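Local coordinates for protein deacylase (Burkholderia multivorans, PDB 5THW) that probably hydrolyses N-carbamoyl-L-amino acids as a two-zinc amidase of the peptidase M20 family, at residues G102-S107 / R113-Y118; T147-S152 / P156-S161. All coordinates share one frame; numbering follows the deposited sequence.

Interaction 1: G102-S107 / R113-Y118; sequences GSHADS and RFDGIY. With ZN (zinc ion), chain E; ZN (zinc ion), chain F; URP (N-(aminocarbonyl)-beta-alanine), chain G.
His-104 and Asp-115 reach one zinc ion through contrasting first torsions. The imidazole lies between its own backbone N and carbonyl carbon (chi1 55°), while the carboxylate of Asp-115 extends opposite its backbone N (chi1 -174°), and the two meet at the zinc of chain E. His-104 NE2 binds this ion at 2.3 Å and Asp-115 OD1 at 2.4 Å. Asp-115 OD1 lies at the edge of the His-104 ring, near its plane, joined through the metal and not by hydrogen bonding. The other oxygen, Asp-115 OD2, holds the zinc of chain F at 2.0 Å. One carboxylate therefore bridges both metals, an arrangement characteristic of the two-zinc M20 hydrolases. N-carbamoyl-beta-alanine spans the same pair: its N3 lies 2.0 Å from the first zinc and its O2 2.3 Å from the second. Water 1 and His-211 complete the first site; Glu-150 and His-403 complete the second.

The ring is steadied in two ways. His-104 ND1 donates to Asp-106 O at 2.9 Å, with the acceptor in the ring plane, which fixes the ring's rotation and directs NE2 at the metal. Over one face lies Gly-116 CA, 3.4 Å from the centroid of the His-104 ring in a CH-pi contact; with its positive phi, this glycine leaves no CB to collide with the imidazole.

Gly-116 is the N-cap of helix 117-132, and His-104 and Asp-115 sit in the loop leading from strand 99-103 to that helix. The strand runs between parallel neighbours 141-145 and 206-212, while helices 29-39 and 57-72 pack against Ile-117.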
ATOM      1  N   GLY A 102      16.081 -14.368 -30.020  1.00 44.16           N
ATOM      2  CA  GLY A 102      16.226 -13.310 -29.045  1.00 38.58           C
ATOM      3  C   GLY A 102      15.217 -13.465 -27.935  1.00 49.47           C
ATOM      4  O   GLY A 102      14.302 -14.284 -27.990  1.00 54.16           O
ATOM      5  N   SER A 103      15.411 -12.652 -26.904  1.00 51.77           N
ATOM      6  CA  SER A 103      14.524 -12.649 -25.755  1.00 43.30           C
ATOM      7  C   SER A 103      14.572 -11.252 -25.152  1.00 55.78           C
ATOM      8  O   SER A 103      14.652 -10.260 -25.888  1.00 52.92           O
ATOM      9  CB  SER A 103      14.941 -13.728 -24.758  1.00 36.23           C
ATOM     10  OG  SER A 103      13.839 -14.195 -24.004  1.00 48.53           O
ATOM     11  N   HIS A 104      14.550 -11.151 -23.827  1.00 29.00           N
ATOM     12  CA  HIS A 104      14.574  -9.856 -23.169  1.00 31.94           C
ATOM     13  C   HIS A 104      15.714  -9.813 -22.169  1.00 36.47           C
ATOM     14  O   HIS A 104      16.107 -10.836 -21.609  1.00 34.53           O
ATOM     15  CB  HIS A 104      13.258  -9.564 -22.455  1.00 40.37           C
ATOM     16  CG  HIS A 104      12.856 -10.626 -21.483  1.00 43.25           C
ATOM     17  ND1 HIS A 104      13.093 -10.524 -20.130  1.00 42.92           N
ATOM     18  CD2 HIS A 104      12.242 -11.819 -21.670  1.00 40.94           C
ATOM     19  CE1 HIS A 104      12.635 -11.602 -19.523  1.00 41.65           C
ATOM     20  NE2 HIS A 104      12.111 -12.403 -20.433  1.00 42.99           N
ATOM     21  N   ALA A 105      16.244  -8.615 -21.947  1.00 38.74           N
ATOM     22  CA  ALA A 105      17.295  -8.425 -20.962  1.00 32.45           C
ATOM     23  C   ALA A 105      16.798  -7.789 -19.672  1.00 32.29           C
ATOM     24  O   ALA A 105      17.572  -7.700 -18.712  1.00 34.40           O
ATOM     25  CB  ALA A 105      18.428  -7.574 -21.552  1.00 28.14           C
ATOM     26  N   ASP A 106      15.538  -7.354 -19.621  1.00 32.35           N
ATOM     27  CA  ASP A 106      14.970  -6.774 -18.413  1.00 37.85           C
ATOM     28  C   ASP A 106      14.428  -7.871 -17.501  1.00 32.02           C
ATOM     29  O   ASP A 106      14.119  -8.979 -17.942  1.00 40.59           O
ATOM     30  CB  ASP A 106      13.866  -5.770 -18.763  1.00 41.54           C
ATOM     31  CG  ASP A 106      12.622  -6.436 -19.354  1.00 42.57           C
ATOM     32  OD1 ASP A 106      12.710  -7.077 -20.437  1.00 29.12           O
ATOM     33  OD2 ASP A 106      11.549  -6.308 -18.718  1.00 33.71           O
ATOM     34  N   SER A 107      14.288  -7.544 -16.216  1.00 38.69           N
ATOM     35  CA  SER A 107      13.940  -8.545 -15.213  1.00 37.14           C
ATOM     36  C   SER A 107      12.860  -8.034 -14.268  1.00 42.57           C
ATOM     37  O   SER A 107      12.487  -6.855 -14.272  1.00 50.08           O
ATOM     38  CB  SER A 107      15.160  -8.966 -14.388  1.00 38.90           C
ATOM     39  OG  SER A 107      15.450  -7.997 -13.395  1.00 43.35           O
ATOM     40  N   ARG A 113      18.674 -14.982 -12.693  1.00 40.00           N
ATOM     41  CA  ARG A 113      19.822 -14.774 -13.571  1.00 35.66           C
ATOM     42  C   ARG A 113      19.643 -15.384 -14.956  1.00 36.76           C
ATOM     43  O   ARG A 113      20.539 -15.233 -15.790  1.00 43.26           O
ATOM     44  CB  ARG A 113      21.088 -15.341 -12.916  1.00 35.88           C
ATOM     45  CG  ARG A 113      21.581 -14.537 -11.718  1.00 39.97           C
ATOM     46  CD  ARG A 113      22.533 -15.342 -10.845  1.00 38.21           C
ATOM     47  NE  ARG A 113      21.912 -16.599 -10.441  1.00 41.22           N
ATOM     48  CZ  ARG A 113      22.469 -17.797 -10.585  1.00 40.03           C
ATOM     49  NH1 ARG A 113      23.692 -17.911 -11.098  1.00 37.12           N
ATOM     50  NH2 ARG A 113      21.803 -18.880 -10.200  1.00 33.35           N
ATOM     51  N   PHE A 114      18.532 -16.078 -15.222  1.00 40.65           N
ATOM     52  CA  PHE A 114      18.343 -16.783 -16.483  1.00 36.22           C
ATOM     53  C   PHE A 114      17.082 -16.396 -17.243  1.00 39.77           C
ATOM     54  O   PHE A 114      17.054 -16.550 -18.468  1.00 40.70           O
ATOM     55  CB  PHE A 114      18.343 -18.300 -16.229  1.00 40.78           C
ATOM     56  CG  PHE A 114      19.608 -18.783 -15.575  1.00 43.59           C
ATOM     57  CD1 PHE A 114      20.714 -19.131 -16.341  1.00 45.02           C
ATOM     58  CD2 PHE A 114      19.723 -18.810 -14.196  1.00 39.30           C
ATOM     59  CE1 PHE A 114      21.891 -19.540 -15.744  1.00 44.44           C
ATOM     60  CE2 PHE A 114      20.901 -19.218 -13.593  1.00 44.56           C
ATOM     61  CZ  PHE A 114      21.984 -19.585 -14.366  1.00 40.63           C
ATOM     62  N   ASP A 115      16.065 -15.868 -16.570  1.00 41.67           N
ATOM     63  CA  ASP A 115      14.843 -15.441 -17.239  1.00 35.97           C
ATOM     64  C   ASP A 115      15.167 -14.365 -18.280  1.00 36.54           C
ATOM     65  O   ASP A 115      15.695 -13.301 -17.944  1.00 43.39           O
ATOM     66  CB  ASP A 115      13.866 -14.918 -16.179  1.00 35.39           C
ATOM     67  CG  ASP A 115      12.491 -14.563 -16.734  1.00 37.12           C
ATOM     68  OD1 ASP A 115      12.242 -14.720 -17.947  1.00 32.89           O
ATOM     69  OD2 ASP A 115      11.654 -14.103 -15.928  1.00 44.37           O
ATOM     70  N   GLY A 116      14.857 -14.648 -19.545  1.00 33.88           N
ATOM     71  CA  GLY A 116      15.082 -13.702 -20.624  1.00 31.73           C
ATOM     72  C   GLY A 116      16.508 -13.601 -21.147  1.00 41.51           C
ATOM     73  O   GLY A 116      16.757 -13.790 -22.342  1.00 41.84           O
ATOM     74  N   ILE A 117      17.456 -13.300 -20.260  1.00 27.15           N
ATOM     75  CA  ILE A 117      18.831 -13.050 -20.676  1.00 28.93           C
ATOM     76  C   ILE A 117      19.442 -14.285 -21.328  1.00 33.54           C
ATOM     77  O   ILE A 117      20.297 -14.169 -22.214  1.00 36.33           O
ATOM     78  CB  ILE A 117      19.646 -12.585 -19.453  1.00 37.07           C
ATOM     79  CG1 ILE A 117      21.078 -12.213 -19.845  1.00 33.19           C
ATOM     80  CG2 ILE A 117      19.584 -13.631 -18.334  1.00 35.23           C
ATOM     81  CD1 ILE A 117      21.151 -11.034 -20.819  1.00 37.94           C
ATOM     82  N   TYR A 118      18.999 -15.479 -20.923  1.00 32.37           N
ATOM     83  CA  TYR A 118      19.504 -16.718 -21.516  1.00 32.47           C
ATOM     84  C   TYR A 118      19.208 -16.778 -23.010  1.00 31.71           C
ATOM     85  O   TYR A 118      20.065 -17.179 -23.806  1.00 33.40           O
ATOM     86  CB  TYR A 118      18.893 -17.915 -20.778  1.00 37.01           C
ATOM     87  CG  TYR A 118      19.206 -19.287 -21.336  1.00 41.52           C
ATOM     88  CD1 TYR A 118      18.210 -20.256 -21.432  1.00 46.81           C
ATOM     89  CD2 TYR A 118      20.490 -19.622 -21.755  1.00 42.83           C
ATOM     90  CE1 TYR A 118      18.485 -21.522 -21.932  1.00 44.77           C
ATOM     91  CE2 TYR A 118      20.773 -20.883 -22.259  1.00 42.37           C
ATOM     92  CZ  TYR A 118      19.767 -21.829 -22.343  1.00 44.06           C
ATOM     93  OH  TYR A 118      20.039 -23.082 -22.841  1.00 46.36           O
TER
HETATM   94 ZN    ZN E 501      10.996 -14.355 -20.011  0.68 56.36          ZN
HETATM   95 ZN    ZN F 502       9.900 -13.189 -16.367  0.79 35.26          ZN
HETATM   96  O2  URP G 503       8.374 -14.548 -17.375  1.00 47.16           O
HETATM   97  C2  URP G 503       8.391 -13.964 -18.442  1.00 43.79           C
HETATM   98  N3  URP G 503       9.526 -13.514 -18.958  1.00 52.74           N
HETATM   99  N1  URP G 503       7.272 -13.736 -19.116  1.00 47.69           N
HETATM  100  C6  URP G 503       6.527 -12.503 -18.921  1.00 48.67           C
HETATM  101  C5  URP G 503       5.086 -12.620 -19.399  1.00 42.26           C
HETATM  102  C4  URP G 503       4.373 -13.546 -18.448  1.00 53.81           C
HETATM  103  O42 URP G 503       4.057 -14.689 -18.848  1.00 61.69           O
HETATM  104  O41 URP G 503       4.128 -13.134 -17.292  1.00 49.55           O
HETATM  105  O   HOH W   1       9.938 -14.240 -22.057  1.00 28.78           O

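Interaction 2: T147-S152 / P156-S161; sequences TNEEGS and PAMVAS. With ZN (zinc ion), chain F; URP (N-(aminocarbonyl)-beta-alanine), chain G.
Glu-149 and Met-158 illustrate how a turn can be closed by a single backbone hydrogen bond while its side chains serve a binding site. Met-158 N donates to Glu-149 O at 3.0 Å with an N-H...O angle of 151°, coming in tilted from the carbonyl plane. Packing is tight beside this bond. The methyl of Ala-157 presses on the same carbonyl, with its CB 3.1 Å from Glu-149 O, and Gly-151 CA comes within 3.6 Å of Ala-157 CA. Gly-151, at positive phi and with no side chain, allows the two backbones this close. The side chains of Glu-149 and Met-158 lie alongside each other and point the same way, with the thioether continuing onto helix 380-384.

Equally close is the approach of Ala-160 CB to Thr-147 O, at 3.2 Å. Beside it, among buried residues, water 2 bridges the carbonyl of Thr-147 to the N-H of Ser-161 in the first turn of helix 159-164. The loose side is at the other end, where Ser-152 is partly exposed and turns away from 156-161, its hydroxyl bonded to Ser-294 of the second subunit.

The two acidic side chains leave this frame for the ligand and metal. A bend at chi2 (-86°) folds Glu-149 so that its carboxylate flanks N-carbamoyl-beta-alanine, OE1 being 3.0 Å from the ligand's N3 and OE2 3.1 Å from its N1. Glu-150 instead chelates the zinc of chain F through OE2 at 2.1 Å and a longer OE1 bond, with Gln-108 also holding OE1. Adjacent glutamates thus divide the work: one carboxylate faces the urea nitrogens and the other grips the metal bound to the urea oxygen, an arrangement consistent with hydrolysis of the carbamoyl group.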
ATOM      1  N   THR A 147      11.995  -4.901 -25.774  1.00 50.10           N
ATOM      2  CA  THR A 147      11.847  -3.946 -24.680  1.00 41.35           C
ATOM      3  C   THR A 147      10.703  -4.324 -23.748  1.00 44.16           C
ATOM      4  O   THR A 147       9.618  -4.708 -24.195  1.00 39.16           O
ATOM      5  CB  THR A 147      11.610  -2.539 -25.237  1.00 36.89           C
ATOM      6  OG1 THR A 147      12.727  -2.150 -26.043  1.00 38.87           O
ATOM      7  CG2 THR A 147      11.418  -1.519 -24.116  1.00 30.94           C
ATOM      8  N   ASN A 148      10.957  -4.193 -22.442  1.00 49.07           N
ATOM      9  CA  ASN A 148       9.934  -4.285 -21.398  1.00 46.53           C
ATOM     10  C   ASN A 148       9.041  -5.509 -21.601  1.00 41.95           C
ATOM     11  O   ASN A 148       7.807  -5.424 -21.593  1.00 40.14           O
ATOM     12  CB  ASN A 148       9.099  -3.003 -21.356  1.00 46.34           C
ATOM     13  CG  ASN A 148       8.156  -2.957 -20.163  1.00 42.04           C
ATOM     14  OD1 ASN A 148       8.550  -3.256 -19.041  1.00 39.55           O
ATOM     15  ND2 ASN A 148       6.895  -2.627 -20.414  1.00 28.66           N
ATOM     16  N   GLU A 149       9.682  -6.674 -21.753  1.00 35.39           N
ATOM     17  CA  GLU A 149       8.916  -7.907 -21.941  1.00 45.33           C
ATOM     18  C   GLU A 149       8.182  -8.309 -20.671  1.00 40.70           C
ATOM     19  O   GLU A 149       7.068  -8.836 -20.741  1.00 34.34           O
ATOM     20  CB  GLU A 149       9.825  -9.037 -22.424  1.00 43.58           C
ATOM     21  CG  GLU A 149       9.100 -10.322 -22.755  1.00 32.51           C
ATOM     22  CD  GLU A 149       8.893 -11.211 -21.542  1.00 41.17           C
ATOM     23  OE1 GLU A 149       9.569 -10.989 -20.512  1.00 46.01           O
ATOM     24  OE2 GLU A 149       8.064 -12.141 -21.622  1.00 44.28           O
ATOM     25  N   GLU A 150       8.792  -8.064 -19.505  1.00 41.21           N
ATOM     26  CA  GLU A 150       8.230  -8.524 -18.237  1.00 39.48           C
ATOM     27  C   GLU A 150       6.869  -7.906 -17.952  1.00 38.07           C
ATOM     28  O   GLU A 150       6.012  -8.553 -17.337  1.00 38.14           O
ATOM     29  CB  GLU A 150       9.192  -8.208 -17.084  1.00 38.18           C
ATOM     30  CG  GLU A 150      10.419  -9.108 -17.015  1.00 38.49           C
ATOM     31  CD  GLU A 150      10.089 -10.524 -16.565  1.00 39.52           C
ATOM     32  OE1 GLU A 150       8.917 -10.791 -16.220  1.00 41.55           O
ATOM     33  OE2 GLU A 150      11.002 -11.374 -16.573  1.00 45.44           O
ATOM     34  N   GLY A 151       6.647  -6.665 -18.376  1.00 38.32           N
ATOM     35  CA  GLY A 151       5.383  -6.023 -18.074  1.00 34.05           C
ATOM     36  C   GLY A 151       5.205  -5.660 -16.619  1.00 31.65           C
ATOM     37  O   GLY A 151       4.072  -5.501 -16.159  1.00 35.74           O
ATOM     38  N   SER A 152       6.302  -5.514 -15.879  1.00 42.22           N
ATOM     39  CA  SER A 152       6.232  -5.206 -14.456  1.00 45.45           C
ATOM     40  C   SER A 152       6.249  -3.698 -14.206  1.00 43.08           C
ATOM     41  O   SER A 152       5.309  -3.148 -13.625  1.00 44.14           O
ATOM     42  CB  SER A 152       7.392  -5.890 -13.726  1.00 40.83           C
ATOM     43  OG  SER A 152       7.309  -5.709 -12.325  1.00 25.99           O
ATOM     44  N   PRO A 156       1.100  -3.706 -20.304  1.00 41.02           N
ATOM     45  CA  PRO A 156       1.290  -5.127 -20.012  1.00 41.56           C
ATOM     46  C   PRO A 156       2.614  -5.696 -20.531  1.00 41.63           C
ATOM     47  O   PRO A 156       3.476  -4.962 -21.018  1.00 52.33           O
ATOM     48  CB  PRO A 156       0.104  -5.769 -20.724  1.00 47.25           C
ATOM     49  CG  PRO A 156      -0.033  -4.947 -21.950  1.00 48.93           C
ATOM     50  CD  PRO A 156       0.257  -3.526 -21.502  1.00 49.51           C
ATOM     51  N   ALA A 157       2.769  -7.009 -20.395  1.00 31.59           N
ATOM     52  CA  ALA A 157       3.953  -7.705 -20.878  1.00 40.34           C
ATOM     53  C   ALA A 157       4.014  -7.722 -22.408  1.00 39.49           C
ATOM     54  O   ALA A 157       3.029  -7.460 -23.102  1.00 34.95           O
ATOM     55  CB  ALA A 157       3.969  -9.138 -20.348  1.00 45.45           C
ATOM     56  N   MET A 158       5.219  -7.974 -22.927  1.00 39.68           N
ATOM     57  CA  MET A 158       5.450  -8.228 -24.351  1.00 44.52           C
ATOM     58  C   MET A 158       4.955  -7.098 -25.245  1.00 52.59           C
ATOM     59  O   MET A 158       4.579  -7.338 -26.395  1.00 53.34           O
ATOM     60  CB  MET A 158       4.784  -9.537 -24.789  1.00 47.63           C
ATOM     61  CG  MET A 158       5.302 -10.773 -24.080  1.00 49.87           C
ATOM     62  SD  MET A 158       3.973 -11.926 -23.672  1.00 49.49           S
ATOM     63  CE  MET A 158       3.303 -12.312 -25.287  1.00 41.92           C
ATOM     64  N   VAL A 159       4.948  -5.864 -24.738  1.00 48.10           N
ATOM     65  CA  VAL A 159       4.362  -4.766 -25.502  1.00 44.38           C
ATOM     66  C   VAL A 159       5.222  -4.428 -26.722  1.00 43.36           C
ATOM     67  O   VAL A 159       4.697  -4.084 -27.789  1.00 37.27           O
ATOM     68  CB  VAL A 159       4.121  -3.548 -24.587  1.00 53.44           C
ATOM     69  CG1 VAL A 159       5.430  -3.058 -23.971  1.00 58.18           C
ATOM     70  CG2 VAL A 159       3.421  -2.425 -25.361  1.00 50.60           C
ATOM     71  N   ALA A 160       6.549  -4.547 -26.604  1.00 40.05           N
ATOM     72  CA  ALA A 160       7.411  -4.124 -27.705  1.00 40.30           C
ATOM     73  C   ALA A 160       7.356  -5.116 -28.863  1.00 46.98           C
ATOM     74  O   ALA A 160       7.267  -4.709 -30.028  1.00 45.02           O
ATOM     75  CB  ALA A 160       8.848  -3.937 -27.219  1.00 33.50           C
ATOM     76  N   SER A 161       7.398  -6.419 -28.569  1.00 39.62           N
ATOM     77  CA  SER A 161       7.173  -7.393 -29.632  1.00 41.86           C
ATOM     78  C   SER A 161       5.738  -7.324 -30.139  1.00 47.83           C
ATOM     79  O   SER A 161       5.475  -7.636 -31.307  1.00 46.58           O
ATOM     80  CB  SER A 161       7.509  -8.805 -29.147  1.00 45.14           C
ATOM     81  OG  SER A 161       6.774  -9.140 -27.980  1.00 51.06           O
TER
HETATM   82 ZN    ZN F 502       9.900 -13.189 -16.367  0.79 35.26          ZN
HETATM   83  O2  URP G 503       8.374 -14.548 -17.375  1.00 47.16           O
HETATM   84  C2  URP G 503       8.391 -13.964 -18.442  1.00 43.79           C
HETATM   85  N3  URP G 503       9.526 -13.514 -18.958  1.00 52.74           N
HETATM   86  N1  URP G 503       7.272 -13.736 -19.116  1.00 47.69           N
HETATM   87  C6  URP G 503       6.527 -12.503 -18.921  1.00 48.67           C
HETATM   88  C5  URP G 503       5.086 -12.620 -19.399  1.00 42.26           C
HETATM   89  C4  URP G 503       4.373 -13.546 -18.448  1.00 53.81           C
HETATM   90  O42 URP G 503       4.057 -14.689 -18.848  1.00 61.69           O
HETATM   91  O41 URP G 503       4.128 -13.134 -17.292  1.00 49.55           O
HETATM   92  O   HOH W   2       8.356  -6.689 -25.553  1.00 43.06           O

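From the N terminus, strand 99-103 delivers the first segment, and interaction 1 closes the short loop 108-112 just before helix 117-132. The chain then runs through that helix and strand 141-145 before interaction 2 closes the still shorter loop 153-155 at the start of helix 159-164. The two contacts follow in series, neither enclosing nor crossing the other, yet they meet in space. Asp-106 of interaction 1 receives weak hydrogen bonds from the backbone N atoms of Glu-149 and Glu-150, while Asp-115 and Glu-150 share a zinc ion. Two loops following neighbouring parallel strands are thereby tied around one dinuclear centre and its ligand.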